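Local structure of leucine aminopeptidase (Legionella pneumophila, 5GNE) at residues A[8-13]-A[38-43]; A[14-19]-A[46-51]. The protein is an aminopeptidase with a pair of zinc ions, belonging to peptidase family M28, and probably removes residues from the amino terminus of peptides. One frame throughout, in Å; residues are numbered along the deposited sequence.

Contact 1: A[8-13]-A[38-43]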
loop_
_atom_site.group_PDB
_atom_site.type_symbol
_atom_site.label_atom_id
_atom_site.label_comp_id
_atom_site.label_asym_id
_atom_site.label_seq_id
_atom_site.Cartn_x
_atom_site.Cartn_y
_atom_site.Cartn_z
ATOM N N ASP A 8 7.893 15.424 -15.225
ATOM C CA ASP A 8 7.164 14.239 -14.863
ATOM C C ASP A 8 6.055 14.030 -15.860
ATOM O O ASP A 8 5.453 14.983 -16.360
ATOM C CB ASP A 8 6.591 14.361 -13.455
ATOM C CG ASP A 8 7.667 14.536 -12.412
ATOM O OD1 ASP A 8 8.257 13.516 -12.016
ATOM O OD2 ASP A 8 7.942 15.688 -12.007
ATOM N N ARG A 9 5.807 12.770 -16.167
ATOM C CA ARG A 9 4.660 12.444 -16.970
ATOM C C ARG A 9 3.661 11.725 -16.090
ATOM O O ARG A 9 3.938 10.652 -15.542
ATOM C CB ARG A 9 5.062 11.612 -18.188
ATOM C CG ARG A 9 5.955 12.407 -19.138
ATOM C CD ARG A 9 6.258 11.637 -20.427
ATOM N NE ARG A 9 7.263 10.608 -20.222
ATOM C CZ ARG A 9 7.734 9.858 -21.201
ATOM N NH1 ARG A 9 7.254 10.025 -22.429
ATOM N NH2 ARG A 9 8.663 8.944 -20.957
ATOM N N ILE A 10 2.489 12.333 -15.946
ATOM C CA ILE A 10 1.498 11.838 -14.988
ATOM C C ILE A 10 0.133 11.814 -15.624
ATOM O O ILE A 10 -0.125 12.517 -16.606
ATOM C CB ILE A 10 1.421 12.695 -13.715
ATOM C CG1 ILE A 10 0.908 14.101 -14.024
ATOM C CG2 ILE A 10 2.775 12.836 -13.060
ATOM C CD1 ILE A 10 0.804 14.943 -12.766
ATOM N N ILE A 11 -0.738 10.985 -15.056
ATOM C CA ILE A 11 -2.120 10.912 -15.498
ATOM C C ILE A 11 -2.999 11.512 -14.411
ATOM O O ILE A 11 -2.874 11.168 -13.241
ATOM C CB ILE A 11 -2.525 9.467 -15.814
ATOM C CG1 ILE A 11 -1.752 8.999 -17.055
ATOM C CG2 ILE A 11 -4.033 9.349 -16.046
ATOM C CD1 ILE A 11 -1.880 7.527 -17.287
ATOM N N VAL A 12 -3.829 12.472 -14.793
ATOM C CA VAL A 12 -4.748 13.142 -13.873
ATOM C C VAL A 12 -6.177 13.185 -14.392
ATOM O O VAL A 12 -6.413 13.130 -15.580
ATOM C CB VAL A 12 -4.299 14.567 -13.609
ATOM C CG1 VAL A 12 -2.932 14.547 -12.919
ATOM C CG2 VAL A 12 -4.240 15.322 -14.934
ATOM N N SER A 13 -7.143 13.313 -13.488
ATOM C CA SER A 13 -8.538 13.570 -13.896
ATOM C C SER A 13 -8.599 14.876 -14.674
ATOM O O SER A 13 -7.790 15.790 -14.455
ATOM C CB SER A 13 -9.454 13.679 -12.706
ATOM O OG SER A 13 -9.160 14.904 -12.057
ATOM N N ILE A 38 4.590 17.717 -16.837
ATOM C CA ILE A 38 4.568 18.872 -15.967
ATOM C C ILE A 38 5.728 18.716 -14.991
ATOM O O ILE A 38 5.964 17.636 -14.451
ATOM C CB ILE A 38 3.197 19.024 -15.218
ATOM C CG1 ILE A 38 3.083 20.409 -14.563
ATOM C CG2 ILE A 38 2.964 17.909 -14.182
ATOM C CD1 ILE A 38 1.792 20.609 -13.810
ATOM N N PRO A 39 6.500 19.785 -14.803
ATOM C CA PRO A 39 7.594 19.646 -13.855
ATOM C C PRO A 39 7.054 19.944 -12.471
ATOM O O PRO A 39 6.750 21.092 -12.150
ATOM C CB PRO A 39 8.617 20.673 -14.345
ATOM C CG PRO A 39 7.808 21.670 -15.171
ATOM C CD PRO A 39 6.402 21.158 -15.320
ATOM N N ILE A 40 6.892 18.897 -11.674
ATOM C CA ILE A 40 6.330 19.033 -10.344
ATOM C C ILE A 40 7.316 19.720 -9.393
ATOM O O ILE A 40 8.339 19.147 -9.027
ATOM C CB ILE A 40 5.942 17.668 -9.779
ATOM C CG1 ILE A 40 4.931 16.999 -10.709
ATOM C CG2 ILE A 40 5.391 17.821 -8.336
ATOM C CD1 ILE A 40 4.573 15.578 -10.318
ATOM N N ASP A 41 7.010 20.957 -9.034
ATOM C CA ASP A 41 7.801 21.721 -8.084
ATOM C C ASP A 41 6.893 21.755 -6.866
ATOM O O ASP A 41 5.844 21.128 -6.916
ATOM C CB ASP A 41 8.160 23.106 -8.636
ATOM C CG ASP A 41 6.940 23.890 -9.117
ATOM O OD1 ASP A 41 5.798 23.462 -8.853
ATOM O OD2 ASP A 41 7.124 24.941 -9.768
ATOM N N GLU A 42 7.219 22.431 -5.770
ATOM C CA GLU A 42 6.249 22.299 -4.692
ATOM C C GLU A 42 5.076 23.266 -4.849
ATOM O O GLU A 42 4.071 23.111 -4.165
ATOM C CB GLU A 42 6.895 22.347 -3.300
ATOM C CG GLU A 42 7.637 23.545 -2.826
ATOM C CD GLU A 42 7.552 23.639 -1.302
ATOM O OE1 GLU A 42 8.187 22.791 -0.628
ATOM O OE2 GLU A 42 6.857 24.539 -0.779
ATOM N N ASN A 43 5.184 24.260 -5.720
ATOM C CA ASN A 43 3.977 24.998 -6.084
ATOM C C ASN A 43 2.917 24.032 -6.626
ATOM O O ASN A 43 1.768 23.998 -6.156
ATOM C CB ASN A 43 4.277 26.070 -7.125
ATOM C CG ASN A 43 4.876 27.322 -6.515
ATOM O OD1 ASN A 43 4.323 27.893 -5.567
ATOM N ND2 ASN A 43 6.017 27.756 -7.048
#

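Contact 2: A[14-19]-A[46-51]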
loop_
_atom_site.group_PDB
_atom_site.type_symbol
_atom_site.label_atom_id
_atom_site.label_comp_id
_atom_site.label_asym_id
_atom_site.label_seq_id
_atom_site.Cartn_x
_atom_site.Cartn_y
_atom_site.Cartn_z
ATOM N N ASN A 14 -9.541 14.980 -15.590
ATOM C CA ASN A 14 -9.704 16.254 -16.278
ATOM C C ASN A 14 -9.931 17.413 -15.314
ATOM O O ASN A 14 -9.497 18.541 -15.559
ATOM C CB ASN A 14 -10.791 16.133 -17.325
ATOM C CG ASN A 14 -10.317 15.324 -18.529
ATOM O OD1 ASN A 14 -9.109 15.120 -18.704
ATOM N ND2 ASN A 14 -11.235 14.839 -19.333
ATOM N N CYS A 15 -10.552 17.108 -14.184
ATOM C CA CYS A 15 -10.724 18.060 -13.100
ATOM C C CYS A 15 -9.403 18.680 -12.683
ATOM O O CYS A 15 -9.234 19.885 -12.652
ATOM C CB CYS A 15 -11.390 17.372 -11.900
ATOM S SG CYS A 15 -11.773 18.454 -10.529
ATOM N N LEU A 16 -8.452 17.835 -12.355
ATOM C CA LEU A 16 -7.133 18.297 -11.953
ATOM C C LEU A 16 -6.409 18.965 -13.127
ATOM O O LEU A 16 -5.693 19.946 -12.945
ATOM C CB LEU A 16 -6.338 17.122 -11.427
ATOM C CG LEU A 16 -5.123 17.343 -10.537
ATOM C CD1 LEU A 16 -5.398 18.526 -9.632
ATOM C CD2 LEU A 16 -4.878 16.060 -9.745
ATOM N N TYR A 17 -6.612 18.460 -14.340
ATOM C CA TYR A 17 -5.949 19.066 -15.496
ATOM C C TYR A 17 -6.263 20.550 -15.634
ATOM O O TYR A 17 -5.361 21.359 -15.870
ATOM C CB TYR A 17 -6.319 18.366 -16.795
ATOM C CG TYR A 17 -5.755 19.086 -17.999
ATOM C CD1 TYR A 17 -4.372 19.189 -18.181
ATOM C CD2 TYR A 17 -6.587 19.683 -18.948
ATOM C CE1 TYR A 17 -3.827 19.862 -19.283
ATOM C CE2 TYR A 17 -6.048 20.360 -20.064
ATOM C CZ TYR A 17 -4.670 20.439 -20.216
ATOM O OH TYR A 17 -4.115 21.093 -21.306
ATOM N N GLU A 18 -7.541 20.908 -15.502
ATOM C CA GLU A 18 -7.942 22.299 -15.690
ATOM C C GLU A 18 -7.272 23.213 -14.673
ATOM O O GLU A 18 -7.056 24.390 -14.950
ATOM C CB GLU A 18 -9.463 22.444 -15.622
ATOM C CG GLU A 18 -10.159 21.689 -16.743
ATOM C CD GLU A 18 -9.851 22.267 -18.123
ATOM O OE1 GLU A 18 -9.661 23.491 -18.222
ATOM O OE2 GLU A 18 -9.813 21.509 -19.109
ATOM N N GLN A 19 -6.930 22.670 -13.507
ATOM C CA GLN A 19 -6.154 23.413 -12.510
ATOM C C GLN A 19 -4.649 23.485 -12.841
ATOM O O GLN A 19 -3.904 24.231 -12.208
ATOM C CB GLN A 19 -6.322 22.779 -11.118
ATOM C CG GLN A 19 -7.756 22.736 -10.593
ATOM C CD GLN A 19 -8.430 24.085 -10.653
ATOM O OE1 GLN A 19 -7.862 25.092 -10.229
ATOM N NE2 GLN A 19 -9.622 24.124 -11.241
ATOM N N ASN A 46 1.505 21.587 -4.182
ATOM C CA ASN A 46 0.460 22.155 -3.334
ATOM C C ASN A 46 -0.891 22.152 -4.015
ATOM O O ASN A 46 -1.921 21.960 -3.362
ATOM C CB ASN A 46 0.823 23.571 -2.892
ATOM C CG ASN A 46 1.884 23.585 -1.801
ATOM O OD1 ASN A 46 2.900 24.267 -1.915
ATOM N ND2 ASN A 46 1.660 22.808 -0.747
ATOM N N THR A 47 -0.890 22.399 -5.324
ATOM C CA THR A 47 -2.129 22.363 -6.088
ATOM C C THR A 47 -2.686 20.950 -6.069
ATOM O O THR A 47 -3.864 20.720 -5.798
ATOM C CB THR A 47 -1.922 22.793 -7.540
ATOM O OG1 THR A 47 -1.252 24.060 -7.567
ATOM C CG2 THR A 47 -3.270 22.901 -8.263
ATOM N N LEU A 48 -1.823 19.995 -6.363
ATOM C CA LEU A 48 -2.227 18.604 -6.336
ATOM C C LEU A 48 -2.855 18.257 -5.002
ATOM O O LEU A 48 -3.925 17.656 -4.949
ATOM C CB LEU A 48 -1.034 17.695 -6.612
ATOM C CG LEU A 48 -0.525 17.837 -8.053
ATOM C CD1 LEU A 48 0.841 17.178 -8.230
ATOM C CD2 LEU A 48 -1.544 17.282 -9.043
ATOM N N GLN A 49 -2.248 18.718 -3.916
ATOM C CA GLN A 49 -2.722 18.310 -2.603
ATOM C C GLN A 49 -4.044 18.968 -2.305
ATOM O O GLN A 49 -4.943 18.370 -1.737
ATOM C CB GLN A 49 -1.698 18.678 -1.519
ATOM C CG GLN A 49 -0.515 17.736 -1.413
ATOM C CD GLN A 49 -0.884 16.279 -1.623
ATOM O OE1 GLN A 49 -1.745 15.732 -0.937
ATOM N NE2 GLN A 49 -0.226 15.641 -2.587
ATOM N N LYS A 50 -4.162 20.218 -2.697
ATOM C CA LYS A 50 -5.354 20.990 -2.409
ATOM C C LYS A 50 -6.567 20.531 -3.234
ATOM O O LYS A 50 -7.699 20.576 -2.746
ATOM C CB LYS A 50 -5.027 22.467 -2.659
ATOM C CG LYS A 50 -6.088 23.491 -2.323
ATOM C CD LYS A 50 -5.504 24.884 -2.615
ATOM C CE LYS A 50 -6.548 25.875 -3.123
ATOM N NZ LYS A 50 -5.919 27.109 -3.683
ATOM N N MET A 51 -6.334 20.053 -4.461
ATOM C CA MET A 51 -7.431 19.610 -5.320
ATOM C C MET A 51 -7.773 18.138 -5.139
ATOM O O MET A 51 -8.796 17.672 -5.642
ATOM C CB MET A 51 -7.106 19.885 -6.789
ATOM C CG MET A 51 -6.955 21.383 -7.119
ATOM S SD MET A 51 -8.362 22.399 -6.581
ATOM C CE MET A 51 -9.663 21.660 -7.545
#

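Contact 1: A[8-13]-A[38-43]
D8 and I38 form an antiparallel hydrogen-bonded pair in the small four-stranded sheet of the N-terminal part of the chain, where strand 8-13 runs between strands 33-38 and 59-60. Two backbone bonds close the pair. I38 N reaches D8 O at 2.9 Å; in return D8 N gives its hydrogen to I38 O at 3.0 Å.

The side chains of D8 and I40 cross at about a right angle. With CG anti to the carbonyl carbon (chi1 -61°), the D8 carboxylate stands beside its own backbone N and turns OD2 toward the backbone of I40. There D8 OD2 accepts a long, weak hydrogen bond of 3.4 Å from I40 N. D8 OD2 also lies 3.5 Å from I40 CG1, while I40 CD1 turns back toward D8 CB and CG. The other oxygen, D8 OD1, forms a salt bridge with K167, so the carboxylate ties strand 8-13 to K167, far along the chain, and its negative charge is probably stabilised. Past I38, segment 38-43 leaves the sheet through P39 and I40 and enters helix 42-55, where D41 takes the N-cap position and its OD1 bonds I44 N.

I10, next but one along the strand from D8, brings both of its branches to the apolar side of the contact. Its chi1 of 66° sets CG1 between the backbone N and the carbonyl carbon, and the chain runs on to CD1 obliquely across I38. I10 CG2 faces I40 CD1 more loosely, at 4.3 Å. The firmer apolar touch is between two methyls, I10 CD1 and I38 CG2, 3.9 Å apart.

Contact 2: A[14-19]-A[46-51]
L16 meets L48 and M51 where helix 14-20 packs against helix 42-55, two helices of the small N-terminal alpha/beta unit. The short segments lie at 139° between their N-to-C directions, their axes 10.5 Å apart at closest approach, so side chains fill the gap.

Purely apolar touches make the centre. L16 carries its CG anti to the backbone N (chi1 -160°), which sends CD2 mainly toward L48, and CD1 toward M51 and more loosely L48. L16 CD2 abuts L48 CD2 at 3.6 Å, the two leucines crossing at about a right angle. L16 CD1 comes equally close, 3.6 Å, to M51 CB, and here the side chains slide past each other in opposite directions. L20, the next turn of helix 14-20, also touches L48 and T47.

Contacts through the aliphatic parts of polar or sulfur-bearing side chains form the outer side. M51, bent at chi2 and chi3, lays its chain against Q19 CG, so that M51 CE and CG each lie 3.8 Å from Q19 CG. The two chains cross at about a right angle, with the methylene of Q19 rather than its amide nearest. Farther along, the T47 methyl CG2 faces Q19 CB more loosely, at 4.2 Å; T47 OG1 makes a weak hydrogen bond to N43 O, one turn back in its own helix.

A covalent link stands beside these touches: C15 is joined by a disulfide to C55, at the end of helix 42-55.

The two segments meet through methyl, methylene and thioether groups, without a polar bond between them, so shape fit and burial of apolar surface probably hold them, and the disulfide adds a covalent tether between helices 14-20 and 42-55.

Both contacts belong to the small N-terminal sheet and its helices, and both use helix 42-55: contact 1 at the approach to its start, contact 2 along its body. Strand 8-13 leads straight into helix 14-20, and V12 CG2 lies 4.0 Å from Y17 N where the two contacts touch. Each is partly buried. In contact 1 the buried members are the isoleucines I10 and I38; in contact 2 they are the leucines, while Q19 is exposed. Contact 1 rests on backbone pairing where strand 33-38 leaves the sheet for the helix, with one weak carboxylate bond and isoleucine contacts added, whereas contact 2 relies on apolar helix-to-helix packing.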